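Local coordinates for thiol-disulfide oxidoreductase (Bacteroides thetaiotaomicron, PDB 3FW2), which probably acts as a thiol-disulfide oxidoreductase of the TlpA-like family, this chain being its C-terminal thioredoxin-like domain, at residues Asp80-Gln83 / Trp84-Ile88. Sequence-based numbering, arbitrary orientation.
Sequences DKQQ and WKDAI
Trp84 N closes the first turn of a helix by donating to Asp80 O at 3.0 Å. Asp80 is the N-cap: its OD2, through the anti lone pair, takes Gln83 N at 2.8 Å. With CG anti to its N (chi1 174°), Trp84 puts the edge of its indole beside Lys81 O, and CD1 of Ile88, one turn on, covers part of one face, 3.6 Å above the plane. Lys85 N follows, bonded to Lys81 O. The extended chains of Lys81 and Lys85 run side by side in the same direction, Lys81 CE 3.9 Å from Lys85 CE; Lys81 NZ and Lys85 NZ are 4.7 Å apart, so some mutual repulsion is likely. Asp86 bonds twice to Gln82, backbone N to O and carboxylate to amide. Bent at chi2 (61°), the Gln82 chain brings NE2 to 2.9 Å from Asp86 OD1; the oxygen lies almost in the amide plane, yet the donor stands well above the carboxylate plane. Ala87 N to Gln83 O continues the series of i to i+4 helical bonds. This is the capped start of helix 81-90, the helix of the beta-alpha-beta crossover that joins parallel strands 70-76 and 96-98, where Trp84 turns inward against Trp41 and Gln97.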
loop_
_atom_site.group_PDB
_atom_site.type_symbol
_atom_site.label_atom_id
_atom_site.label_comp_id
_atom_site.label_asym_id
_atom_site.label_seq_id
_atom_site.Cartn_x
_atom_site.Cartn_y
_atom_site.Cartn_z
ATOM N N ASP A 80 -5.654 -1.660 11.451
ATOM C CA ASP A 80 -5.938 -1.324 12.854
ATOM C C ASP A 80 -7.240 -0.504 12.928
ATOM O O ASP A 80 -7.353 0.610 12.372
ATOM C CB ASP A 80 -4.788 -0.546 13.457
ATOM C CG ASP A 80 -4.971 -0.264 14.973
ATOM O OD1 ASP A 80 -4.301 -0.933 15.785
ATOM O OD2 ASP A 80 -5.725 0.637 15.353
ATOM N N LYS A 81 -8.248 -1.073 13.605
ATOM C CA LYS A 81 -9.540 -0.442 13.607
ATOM C C LYS A 81 -9.551 0.944 14.290
ATOM O O LYS A 81 -10.204 1.883 13.786
ATOM C CB LYS A 81 -10.507 -1.390 14.279
ATOM C CG LYS A 81 -11.887 -0.903 14.439
ATOM C CD LYS A 81 -12.655 -1.999 15.195
ATOM C CE LYS A 81 -14.086 -1.951 14.843
ATOM N NZ LYS A 81 -14.811 -3.140 15.449
ATOM N N GLN A 82 -8.820 1.080 15.391
ATOM C CA GLN A 82 -8.792 2.346 16.105
ATOM C C GLN A 82 -8.071 3.416 15.326
ATOM O O GLN A 82 -8.552 4.548 15.273
ATOM C CB GLN A 82 -8.178 2.261 17.515
ATOM C CG GLN A 82 -8.537 3.515 18.338
ATOM C CD GLN A 82 -10.060 3.671 18.512
ATOM O OE1 GLN A 82 -10.707 2.751 18.974
ATOM N NE2 GLN A 82 -10.634 4.800 18.069
ATOM N N GLN A 83 -6.988 3.057 14.637
ATOM C CA GLN A 83 -6.295 4.017 13.784
ATOM C C GLN A 83 -7.197 4.485 12.646
ATOM O O GLN A 83 -7.185 5.695 12.279
ATOM C CB GLN A 83 -4.979 3.473 13.279
ATOM C CG GLN A 83 -3.996 3.363 14.391
ATOM C CD GLN A 83 -2.838 2.504 14.046
ATOM O OE1 GLN A 83 -2.394 2.470 12.903
ATOM N NE2 GLN A 83 -2.317 1.783 15.046
ATOM N N TRP A 84 -7.979 3.553 12.093
ATOM C CA TRP A 84 -8.931 3.842 11.028
ATOM C C TRP A 84 -10.002 4.812 11.518
ATOM O O TRP A 84 -10.246 5.870 10.918
ATOM C CB TRP A 84 -9.566 2.533 10.529
ATOM C CG TRP A 84 -10.649 2.675 9.545
ATOM C CD1 TRP A 84 -10.612 3.300 8.346
ATOM C CD2 TRP A 84 -11.957 2.165 9.703
ATOM N NE1 TRP A 84 -11.831 3.188 7.717
ATOM C CE2 TRP A 84 -12.683 2.497 8.540
ATOM C CE3 TRP A 84 -12.591 1.456 10.726
ATOM C CZ2 TRP A 84 -13.987 2.130 8.345
ATOM C CZ3 TRP A 84 -13.923 1.077 10.525
ATOM C CH2 TRP A 84 -14.601 1.402 9.342
ATOM N N LYS A 85 -10.637 4.496 12.639
ATOM C CA LYS A 85 -11.649 5.386 13.176
ATOM C C LYS A 85 -11.089 6.746 13.578
ATOM O O LYS A 85 -11.768 7.782 13.426
ATOM C CB LYS A 85 -12.326 4.754 14.417
ATOM C CG LYS A 85 -13.195 3.551 14.056
ATOM C CD LYS A 85 -13.856 2.941 15.320
ATOM C CE LYS A 85 -14.881 1.876 14.916
ATOM N NZ LYS A 85 -15.736 1.441 16.082
ATOM N N ASP A 86 -9.892 6.757 14.132
ATOM C CA ASP A 86 -9.297 8.038 14.550
ATOM C C ASP A 86 -9.116 8.955 13.327
ATOM O O ASP A 86 -9.343 10.171 13.433
ATOM C CB ASP A 86 -7.946 7.827 15.207
ATOM C CG ASP A 86 -8.052 7.221 16.610
ATOM O OD1 ASP A 86 -9.149 7.158 17.234
ATOM O OD2 ASP A 86 -6.987 6.827 17.115
ATOM N N ALA A 87 -8.634 8.379 12.219
ATOM C CA ALA A 87 -8.440 9.141 10.964
ATOM C C ALA A 87 -9.756 9.660 10.415
ATOM O O ALA A 87 -9.850 10.831 9.942
ATOM C CB ALA A 87 -7.669 8.267 9.922
ATOM N N ILE A 88 -10.781 8.841 10.445
ATOM C CA ILE A 88 -12.118 9.288 9.950
ATOM C C ILE A 88 -12.519 10.576 10.678
ATOM O O ILE A 88 -13.007 11.539 10.074
ATOM C CB ILE A 88 -13.151 8.169 10.138
ATOM C CG1 ILE A 88 -12.865 7.007 9.187
ATOM C CG2 ILE A 88 -14.555 8.677 9.886
ATOM C CD1 ILE A 88 -13.697 5.806 9.503
#